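Local coordinates for protein farnesyl pyrophosphate synthase (Pseudomonas aeruginosa, PDB 3ZOU) that catalyses chain elongation of isoprenoid diphosphates to farnesyl diphosphate, binding geranyl diphosphate and magnesium ions within a mostly helical fold, at residues Leu139-Arg144 with Val190-Leu195. Residues are numbered along the deposited sequence; the frame is centred on the assembly and turned at random.
Sequences LEMLTR and VRLGAL
R144 reaches from helix 135-149 onto R191 of helix 171-196. Its CB lies 4.0 Å from L192 CD1, and CG touches R191 CG. There the bend at chi2 (-81°) sends the chain along the outside of its helix and brings NE beside E140, where NE donates to OE2 at 3.2 Å, a hydrogen bond within a salt bridge. The carboxylate takes that proton on its anti side, 31° out of plane. Beyond NE, CZ carries R191 NH1 3.3 Å above it, over the centre of the guanidinium; the two planes are turned 40° against each other. At the tip, R144 NH2 lies 3.4 Å from R191 NH1, two donors with no hydrogen bond, and R144 NH1 is near the same atom. Two like charges this close would be costly alone, but E140 probably offsets them: it pairs directly with R144, and a water donates to OE2 while accepting from R191 NH1 at 2.8 Å, in the plane of that guanidinium. R191 NH2 has a long, weak ion pair with E209.

Beneath the arginines the side chains are mostly apolar. M141 CG slides past L195 CD1 at 3.8 Å, its CB faces L192 CG, and its CE reaches the carbonyl L192 O at 3.6 Å, while L192 CD1 meets M141 O. L125 of helix 107-126 and A69 of helix 67-85 touch both M141 and L192. The axes of 139-144 and 190-195 approach to 9.7 Å and run antiparallel, side-by-side helix packing within the all-alpha bundle of the polyprenyl synthetase fold.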
loop_
_atom_site.group_PDB
_atom_site.type_symbol
_atom_site.label_atom_id
_atom_site.label_comp_id
_atom_site.label_asym_id
_atom_site.label_seq_id
_atom_site.Cartn_x
_atom_site.Cartn_y
_atom_site.Cartn_z
ATOM N N LEU A 139 -6.340 -13.536 -4.450
ATOM C CA LEU A 139 -5.458 -13.476 -3.268
ATOM C C LEU A 139 -3.986 -13.662 -3.680
ATOM O O LEU A 139 -3.076 -13.010 -3.157
ATOM C CB LEU A 139 -5.881 -14.474 -2.224
ATOM C CG LEU A 139 -7.113 -14.081 -1.457
ATOM C CD1 LEU A 139 -7.656 -15.242 -0.635
ATOM C CD2 LEU A 139 -6.814 -12.950 -0.486
ATOM N N GLU A 140 -3.760 -14.559 -4.638
ATOM C CA GLU A 140 -2.412 -14.778 -5.163
ATOM C C GLU A 140 -1.876 -13.529 -5.868
ATOM O O GLU A 140 -0.692 -13.160 -5.703
ATOM C CB GLU A 140 -2.360 -16.053 -6.071
ATOM C CG GLU A 140 -0.976 -16.334 -6.560
ATOM C CD GLU A 140 0.043 -16.755 -5.508
ATOM O OE1 GLU A 140 -0.276 -17.016 -4.294
ATOM O OE2 GLU A 140 1.258 -16.814 -5.850
ATOM N N MET A 141 -2.730 -12.864 -6.604
ATOM C CA MET A 141 -2.363 -11.588 -7.292
ATOM C C MET A 141 -1.931 -10.560 -6.241
ATOM O O MET A 141 -0.957 -9.853 -6.407
ATOM C CB MET A 141 -3.543 -11.052 -8.150
ATOM C CG MET A 141 -3.827 -11.956 -9.334
ATOM S SD MET A 141 -5.326 -11.482 -10.188
ATOM C CE MET A 141 -4.687 -10.211 -11.198
ATOM N N LEU A 142 -2.718 -10.465 -5.198
ATOM C CA LEU A 142 -2.439 -9.490 -4.101
ATOM C C LEU A 142 -1.172 -9.816 -3.357
ATOM O O LEU A 142 -0.380 -8.929 -3.120
ATOM C CB LEU A 142 -3.576 -9.513 -3.121
ATOM C CG LEU A 142 -4.759 -8.783 -3.588
ATOM C CD1 LEU A 142 -6.093 -9.364 -3.092
ATOM C CD2 LEU A 142 -4.653 -7.336 -3.136
ATOM N N THR A 143 -0.982 -11.101 -3.024
ATOM C CA THR A 143 0.254 -11.557 -2.416
ATOM C C THR A 143 1.426 -11.174 -3.257
ATOM O O THR A 143 2.460 -10.621 -2.806
ATOM C CB THR A 143 0.222 -13.086 -2.251
ATOM O OG1 THR A 143 -0.658 -13.381 -1.196
ATOM C CG2 THR A 143 1.591 -13.647 -1.907
ATOM N N ARG A 144 1.350 -11.487 -4.539
ATOM C CA ARG A 144 2.519 -11.257 -5.388
ATOM C C ARG A 144 2.790 -9.787 -5.548
ATOM O O ARG A 144 3.938 -9.335 -5.521
ATOM C CB ARG A 144 2.302 -11.926 -6.741
ATOM C CG ARG A 144 2.346 -13.455 -6.623
ATOM C CD ARG A 144 3.798 -13.897 -6.609
ATOM N NE ARG A 144 4.016 -15.292 -6.345
ATOM C CZ ARG A 144 5.152 -15.912 -6.672
ATOM N NH1 ARG A 144 6.129 -15.251 -7.328
ATOM N NH2 ARG A 144 5.286 -17.196 -6.390
ATOM N N VAL A 190 3.904 -9.414 -15.310
ATOM C CA VAL A 190 3.756 -10.681 -16.053
ATOM C C VAL A 190 2.983 -11.764 -15.238
ATOM O O VAL A 190 2.073 -12.434 -15.740
ATOM C CB VAL A 190 5.124 -11.176 -16.528
ATOM C CG1 VAL A 190 5.076 -12.621 -17.001
ATOM C CG2 VAL A 190 5.678 -10.224 -17.575
ATOM N N ARG A 191 3.338 -11.950 -13.970
ATOM C CA ARG A 191 2.731 -12.957 -13.142
ATOM C C ARG A 191 1.236 -12.649 -12.973
ATOM O O ARG A 191 0.402 -13.557 -13.072
ATOM C CB ARG A 191 3.432 -13.017 -11.725
ATOM C CG ARG A 191 2.744 -13.929 -10.725
ATOM C CD ARG A 191 2.606 -15.360 -11.169
ATOM N NE ARG A 191 3.890 -15.935 -11.490
ATOM C CZ ARG A 191 4.620 -16.739 -10.697
ATOM N NH1 ARG A 191 4.147 -17.195 -9.557
ATOM N NH2 ARG A 191 5.812 -17.154 -11.114
ATOM N N LEU A 192 0.870 -11.390 -12.713
ATOM C CA LEU A 192 -0.525 -11.048 -12.491
ATOM C C LEU A 192 -1.354 -11.243 -13.765
ATOM O O LEU A 192 -2.480 -11.702 -13.674
ATOM C CB LEU A 192 -0.637 -9.625 -11.972
ATOM C CG LEU A 192 -0.730 -9.519 -10.463
ATOM C CD1 LEU A 192 0.426 -10.134 -9.723
ATOM C CD2 LEU A 192 -0.898 -8.053 -10.063
ATOM N N GLY A 193 -0.787 -10.844 -14.901
ATOM C CA GLY A 193 -1.523 -11.076 -16.171
ATOM C C GLY A 193 -1.693 -12.557 -16.404
ATOM O O GLY A 193 -2.774 -12.997 -16.815
ATOM N N ALA A 194 -0.672 -13.349 -16.093
ATOM C CA ALA A 194 -0.737 -14.801 -16.270
ATOM C C ALA A 194 -1.811 -15.373 -15.360
ATOM O O ALA A 194 -2.603 -16.224 -15.716
ATOM C CB ALA A 194 0.611 -15.431 -16.008
ATOM N N LEU A 195 -1.882 -14.884 -14.107
ATOM C CA LEU A 195 -2.893 -15.374 -13.209
ATOM C C LEU A 195 -4.303 -15.035 -13.701
ATOM O O LEU A 195 -5.215 -15.821 -13.504
ATOM C CB LEU A 195 -2.611 -14.795 -11.777
ATOM C CG LEU A 195 -1.426 -15.412 -11.029
ATOM C CD1 LEU A 195 -1.038 -14.527 -9.875
ATOM C CD2 LEU A 195 -1.714 -16.842 -10.562
HETATM O O HOH W 1 1.591 -16.998 -8.370
#